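Local coordinates for protein galectin 2 (PDB 2YMZ) that probably binds carbohydrates, as expected of a prototype galectin, a lectin built on a beta-sandwich domain, at residues H44-C56 against W64-K77. Residues are numbered along the deposited sequence; the frame is centred on the assembly and turned at random.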
loop_
_atom_site.group_PDB
_atom_site.type_symbol
_atom_site.label_atom_id
_atom_site.label_comp_id
_atom_site.label_asym_id
_atom_site.label_seq_id
_atom_site.Cartn_x
_atom_site.Cartn_y
_atom_site.Cartn_z
ATOM N N HIS A 44 2.487 7.386 15.435
ATOM C CA HIS A 44 3.299 8.020 14.412
ATOM C C HIS A 44 4.721 7.610 14.770
ATOM O O HIS A 44 5.199 7.951 15.866
ATOM C CB HIS A 44 3.064 9.557 14.535
ATOM C CG HIS A 44 4.126 10.477 13.935
ATOM N ND1 HIS A 44 4.164 10.808 12.600
ATOM C CD2 HIS A 44 5.115 11.212 14.536
ATOM C CE1 HIS A 44 5.148 11.687 12.390
ATOM N NE2 HIS A 44 5.694 11.985 13.564
ATOM N N PHE A 45 5.336 6.777 13.946
ATOM C CA PHE A 45 6.654 6.182 14.206
ATOM C C PHE A 45 7.553 6.909 13.237
ATOM O O PHE A 45 7.430 6.773 11.998
ATOM C CB PHE A 45 6.562 4.696 13.791
ATOM C CG PHE A 45 7.876 3.972 13.824
ATOM C CD1 PHE A 45 8.360 3.491 15.023
ATOM C CD2 PHE A 45 8.586 3.765 12.619
ATOM C CE1 PHE A 45 9.595 2.824 15.061
ATOM C CE2 PHE A 45 9.806 3.071 12.643
ATOM C CZ PHE A 45 10.300 2.659 13.866
ATOM N N ASN A 46 8.500 7.697 13.783
ATOM C CA ASN A 46 9.181 8.611 12.911
ATOM C C ASN A 46 10.712 8.624 13.207
ATOM O O ASN A 46 11.185 9.330 14.116
ATOM C CB ASN A 46 8.622 10.015 13.283
ATOM C CG ASN A 46 9.340 11.192 12.571
ATOM O OD1 ASN A 46 9.315 12.300 13.144
ATOM N ND2 ASN A 46 9.815 11.047 11.366
ATOM N N PRO A 47 11.467 7.761 12.512
ATOM C CA PRO A 47 12.918 7.834 12.669
ATOM C C PRO A 47 13.455 9.132 12.085
ATOM O O PRO A 47 13.102 9.512 10.986
ATOM C CB PRO A 47 13.389 6.690 11.769
ATOM C CG PRO A 47 12.276 5.642 11.787
ATOM C CD PRO A 47 11.028 6.565 11.759
ATOM N N ARG A 48 14.291 9.801 12.855
ATOM C CA ARG A 48 14.829 11.107 12.443
ATOM C C ARG A 48 16.374 10.995 12.414
ATOM O O ARG A 48 17.007 10.736 13.444
ATOM C CB ARG A 48 14.412 12.128 13.476
ATOM C CG ARG A 48 12.907 12.467 13.175
ATOM C CD ARG A 48 12.433 13.809 13.692
ATOM N NE ARG A 48 13.387 14.867 13.458
ATOM C CZ ARG A 48 13.337 15.825 12.514
ATOM N NH1 ARG A 48 12.325 15.882 11.652
ATOM N NH2 ARG A 48 14.361 16.742 12.453
ATOM N N PHE A 49 16.913 11.198 11.231
ATOM C CA PHE A 49 18.353 10.927 11.023
ATOM C C PHE A 49 19.166 12.075 11.643
ATOM O O PHE A 49 20.179 11.802 12.245
ATOM C CB PHE A 49 18.684 10.796 9.536
ATOM C CG PHE A 49 18.342 9.422 9.007
ATOM C CD1 PHE A 49 19.283 8.404 9.097
ATOM C CD2 PHE A 49 17.106 9.184 8.450
ATOM C CE1 PHE A 49 18.968 7.142 8.659
ATOM C CE2 PHE A 49 16.767 7.892 7.956
ATOM C CZ PHE A 49 17.734 6.892 8.064
ATOM N N ASN A 50 18.616 13.283 11.674
ATOM C CA ASN A 50 19.466 14.468 12.109
ATOM C C ASN A 50 19.815 14.311 13.563
ATOM O O ASN A 50 20.933 14.595 13.991
ATOM C CB ASN A 50 18.657 15.788 11.982
ATOM C CG ASN A 50 18.454 16.218 10.553
ATOM O OD1 ASN A 50 18.999 15.635 9.633
ATOM N ND2 ASN A 50 17.645 17.278 10.363
ATOM N N GLU A 51 18.834 13.885 14.373
ATOM C CA GLU A 51 19.037 13.745 15.792
ATOM C C GLU A 51 19.322 12.302 16.209
ATOM O O GLU A 51 19.427 12.024 17.407
ATOM C CB GLU A 51 17.858 14.322 16.582
ATOM C CG GLU A 51 17.567 15.786 16.217
ATOM C CD GLU A 51 16.405 15.896 15.262
ATOM O OE1 GLU A 51 15.638 14.902 15.117
ATOM O OE2 GLU A 51 16.272 16.925 14.574
ATOM N N SER A 52 19.351 11.422 15.203
ATOM C CA SER A 52 19.628 9.979 15.423
ATOM C C SER A 52 18.706 9.396 16.507
ATOM O O SER A 52 19.144 8.892 17.537
ATOM C CB SER A 52 21.135 9.763 15.801
ATOM O OG SER A 52 21.390 8.371 15.734
ATOM N N VAL A 53 17.378 9.520 16.331
ATOM C CA VAL A 53 16.468 9.097 17.392
ATOM C C VAL A 53 15.147 8.624 16.683
ATOM O O VAL A 53 14.807 9.143 15.591
ATOM C CB VAL A 53 16.122 10.304 18.355
ATOM C CG1 VAL A 53 15.529 11.460 17.565
ATOM C CG2 VAL A 53 15.174 9.892 19.516
ATOM N N ILE A 54 14.440 7.668 17.315
ATOM C CA ILE A 54 13.137 7.315 16.782
ATOM C C ILE A 54 12.139 8.031 17.670
ATOM O O ILE A 54 12.109 7.826 18.908
ATOM C CB ILE A 54 12.912 5.788 16.918
ATOM C CG1 ILE A 54 14.002 5.065 16.065
ATOM C CG2 ILE A 54 11.452 5.406 16.499
ATOM C CD1 ILE A 54 14.079 3.568 16.304
ATOM N N VAL A 55 11.296 8.835 17.072
ATOM C CA VAL A 55 10.269 9.530 17.850
ATOM C C VAL A 55 8.947 8.843 17.551
ATOM O O VAL A 55 8.646 8.637 16.369
ATOM C CB VAL A 55 10.107 10.946 17.372
ATOM C CG1 VAL A 55 9.136 11.777 18.260
ATOM C CG2 VAL A 55 11.491 11.620 17.543
ATOM N N CYS A 56 8.226 8.510 18.600
ATOM C CA CYS A 56 6.841 8.033 18.458
ATOM C C CYS A 56 5.926 9.058 19.113
ATOM O O CYS A 56 6.247 9.639 20.193
ATOM C CB CYS A 56 6.664 6.682 19.139
ATOM S SG CYS A 56 7.566 5.361 18.263
ATOM N N TRP A 64 -0.869 17.145 18.152
ATOM C CA TRP A 64 0.176 16.223 18.617
ATOM C C TRP A 64 0.239 16.127 20.133
ATOM O O TRP A 64 0.165 17.153 20.864
ATOM C CB TRP A 64 1.504 16.711 18.021
ATOM C CG TRP A 64 1.558 16.473 16.583
ATOM C CD1 TRP A 64 1.514 17.386 15.613
ATOM C CD2 TRP A 64 1.704 15.171 15.920
ATOM N NE1 TRP A 64 1.618 16.770 14.367
ATOM C CE2 TRP A 64 1.719 15.409 14.544
ATOM C CE3 TRP A 64 1.814 13.854 16.387
ATOM C CZ2 TRP A 64 1.809 14.371 13.580
ATOM C CZ3 TRP A 64 1.873 12.791 15.405
ATOM C CH2 TRP A 64 1.895 13.076 14.049
ATOM N N GLN A 65 0.406 14.914 20.649
ATOM C CA GLN A 65 0.484 14.651 22.075
ATOM C C GLN A 65 1.926 14.661 22.527
ATOM O O GLN A 65 2.755 15.261 21.854
ATOM C CB GLN A 65 -0.218 13.310 22.419
ATOM C CG GLN A 65 -1.591 13.295 21.789
ATOM C CD GLN A 65 -2.547 14.099 22.591
ATOM O OE1 GLN A 65 -2.891 13.719 23.727
ATOM N NE2 GLN A 65 -3.012 15.206 22.017
ATOM N N GLN A 66 2.186 14.052 23.639
ATOM C CA GLN A 66 3.547 13.963 24.198
ATOM C C GLN A 66 4.353 12.838 23.530
ATOM O O GLN A 66 3.924 11.667 23.567
ATOM C CB GLN A 66 3.478 13.771 25.678
ATOM C CG GLN A 66 4.812 13.507 26.329
ATOM C CD GLN A 66 4.682 13.668 27.820
ATOM O OE1 GLN A 66 3.839 14.453 28.303
ATOM N NE2 GLN A 66 5.476 12.901 28.567
ATOM N N GLU A 67 5.520 13.176 22.945
ATOM C CA GLU A 67 6.313 12.172 22.208
ATOM C C GLU A 67 7.191 11.298 23.102
ATOM O O GLU A 67 7.543 11.671 24.269
ATOM C CB GLU A 67 7.094 12.880 21.048
ATOM C CG GLU A 67 8.533 13.328 21.472
ATOM C CD GLU A 67 8.599 14.422 22.465
ATOM O OE1 GLU A 67 7.542 15.015 22.898
ATOM O OE2 GLU A 67 9.759 14.751 22.810
ATOM N N GLN A 68 7.579 10.119 22.588
ATOM C CA GLN A 68 8.525 9.245 23.244
ATOM C C GLN A 68 9.692 9.145 22.329
ATOM O O GLN A 68 9.503 9.124 21.123
ATOM C CB GLN A 68 7.903 7.828 23.509
ATOM C CG GLN A 68 6.846 7.955 24.588
ATOM C CD GLN A 68 6.343 6.605 25.056
ATOM O OE1 GLN A 68 6.808 5.549 24.584
ATOM N NE2 GLN A 68 5.409 6.633 26.018
ATOM N N ARG A 69 10.920 9.130 22.881
ATOM C CA ARG A 69 12.114 9.131 22.072
ATOM C C ARG A 69 12.901 7.859 22.410
ATOM O O ARG A 69 13.138 7.552 23.588
ATOM C CB ARG A 69 12.966 10.430 22.375
ATOM C CG ARG A 69 12.245 11.650 21.756
ATOM C CD ARG A 69 12.757 13.005 22.339
ATOM N NE ARG A 69 12.094 14.053 21.521
ATOM C CZ ARG A 69 12.566 14.414 20.342
ATOM N NH1 ARG A 69 13.731 13.942 19.878
ATOM N NH2 ARG A 69 11.898 15.257 19.576
ATOM N N ASP A 70 13.311 7.141 21.382
ATOM C CA ASP A 70 14.194 5.970 21.553
ATOM C C ASP A 70 15.501 6.204 20.791
ATOM O O ASP A 70 15.511 6.409 19.577
ATOM C CB ASP A 70 13.405 4.704 21.097
ATOM C CG ASP A 70 14.161 3.406 21.322
ATOM O OD1 ASP A 70 15.407 3.372 21.357
ATOM O OD2 ASP A 70 13.480 2.389 21.494
ATOM N N LYS A 71 16.626 6.162 21.539
ATOM C CA LYS A 71 17.914 6.535 20.981
ATOM C C LYS A 71 18.630 5.340 20.336
ATOM O O LYS A 71 19.679 5.499 19.742
ATOM C CB LYS A 71 18.794 7.171 22.059
ATOM C CG LYS A 71 18.258 8.547 22.398
ATOM C CD LYS A 71 18.648 9.491 21.268
ATOM C CE LYS A 71 20.139 9.420 20.883
ATOM N NZ LYS A 71 20.554 10.392 19.817
ATOM N N HIS A 72 17.941 4.189 20.332
ATOM C CA HIS A 72 18.487 2.975 19.684
ATOM C C HIS A 72 18.199 3.107 18.203
ATOM O O HIS A 72 17.101 2.745 17.710
ATOM C CB HIS A 72 17.832 1.686 20.254
ATOM C CG HIS A 72 18.533 0.433 19.818
ATOM N ND1 HIS A 72 19.332 -0.304 20.671
ATOM C CD2 HIS A 72 18.626 -0.168 18.605
ATOM C CE1 HIS A 72 19.834 -1.341 20.022
ATOM N NE2 HIS A 72 19.429 -1.280 18.765
ATOM N N PHE A 73 19.152 3.650 17.455
ATOM C CA PHE A 73 18.878 4.118 16.081
ATOM C C PHE A 73 19.910 3.501 15.152
ATOM O O PHE A 73 21.063 3.957 15.054
ATOM C CB PHE A 73 19.104 5.638 15.957
ATOM C CG PHE A 73 18.616 6.199 14.684
ATOM C CD1 PHE A 73 19.428 6.267 13.552
ATOM C CD2 PHE A 73 17.307 6.669 14.591
ATOM C CE1 PHE A 73 18.983 6.797 12.345
ATOM C CE2 PHE A 73 16.869 7.206 13.375
ATOM C CZ PHE A 73 17.687 7.283 12.246
ATOM N N ASN A 74 19.505 2.473 14.499
ATOM C CA ASN A 74 20.365 1.752 13.559
ATOM C C ASN A 74 19.625 1.728 12.234
ATOM O O ASN A 74 19.198 0.650 11.747
ATOM C CB ASN A 74 20.581 0.293 13.994
ATOM C CG ASN A 74 21.767 0.132 14.938
ATOM O OD1 ASN A 74 22.736 0.866 14.861
ATOM N ND2 ASN A 74 21.646 -0.780 15.886
ATOM N N PHE A 75 19.449 2.906 11.679
ATOM C CA PHE A 75 18.847 2.997 10.368
ATOM C C PHE A 75 19.893 3.636 9.582
ATOM O O PHE A 75 20.654 4.484 10.085
ATOM C CB PHE A 75 17.572 3.858 10.349
ATOM C CG PHE A 75 16.306 3.163 10.875
ATOM C CD1 PHE A 75 15.701 2.164 10.117
ATOM C CD2 PHE A 75 15.753 3.510 12.097
ATOM C CE1 PHE A 75 14.504 1.533 10.563
ATOM C CE2 PHE A 75 14.563 2.875 12.575
ATOM C CZ PHE A 75 13.937 1.914 11.791
ATOM N N TYR A 76 19.914 3.331 8.318
ATOM C CA TYR A 76 20.937 3.864 7.419
ATOM C C TYR A 76 20.360 4.419 6.177
ATOM O O TYR A 76 19.537 3.772 5.498
ATOM C CB TYR A 76 21.920 2.705 7.045
ATOM C CG TYR A 76 22.475 2.131 8.310
ATOM C CD1 TYR A 76 23.609 2.669 8.897
ATOM C CD2 TYR A 76 21.815 1.108 8.985
ATOM C CE1 TYR A 76 24.099 2.179 10.074
ATOM C CE2 TYR A 76 22.269 0.645 10.174
ATOM C CZ TYR A 76 23.410 1.162 10.708
ATOM O OH TYR A 76 23.830 0.667 11.912
ATOM N N LYS A 77 20.825 5.594 5.757
ATOM C CA LYS A 77 20.285 6.170 4.525
ATOM C C LYS A 77 20.696 5.345 3.327
ATOM O O LYS A 77 21.799 4.761 3.330
ATOM C CB LYS A 77 20.798 7.616 4.321
ATOM C CG LYS A 77 20.318 8.539 5.453
ATOM C CD LYS A 77 20.883 9.960 5.253
ATOM C CE LYS A 77 20.629 10.780 6.514
ATOM N NZ LYS A 77 21.037 12.241 6.291
HETATM O O HOH W 1 20.668 13.466 8.870
HETATM O O HOH W 2 14.043 14.997 17.011
HETATM O O HOH W 3 21.413 7.339 18.423
#
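I54 and C56 pair with D70 and Q68 as the hydrogen-bonded pairs of an antiparallel hairpin, V55 and R69 forming the non-hydrogen-bonded pair between them. The segment axes of 53-56 and 68-70 run 4.7 Å apart with their directions at 155°. I54 N to D70 O, at 2.8 Å, is almost perfectly straight. Past D70 the chain leaves the sheet: D70 OD1 accepts from H72 N in an Asx turn, while D70 OD2 is bonded to H100 NE2. Residues 71-77 then run alongside the 49-52 loop, where S52 and V53 both face R48 in a G1 beta bulge.

This is the galectin sandwich, and the sheet holding strands 40-48, 53-60 and 63-70 carries the carbohydrate site in the family. The CH2/CZ3 rim of W64 presents C-H groups to the pi face of H44, whose ND1 is hydrogen-bonded to N33 OD1; W64 CH2 lies 3.4 Å from H44 CG. V55 and R69 share one face of the sheet, with E67 beside them. R69, extended from CG to NE, lays its guanidinium face over V55 CG2, while R69 NE binds E67 OE2 in the guanidinium plane at 2.8 Å. Water links R69 NH1 to E51, whose carboxylate R48 grips side-on.

Toward the sandwich interior, apolar I54, P47 and F75 suit a buried patch: I54 CD1 reaches the edge of F75, and P47 CG meets F75 CE2. A chi1 of -170° sets F73's ring against the 48-53 turn, its edge toward the face of F49, planes at 85°. K77 has an aliphatic chain long enough to cross the other F49 face, its ammonium reaching N50 through water. K71, equally long but bent twice, brings NZ to S52 O at 3.1 Å, above the carbonyl plane.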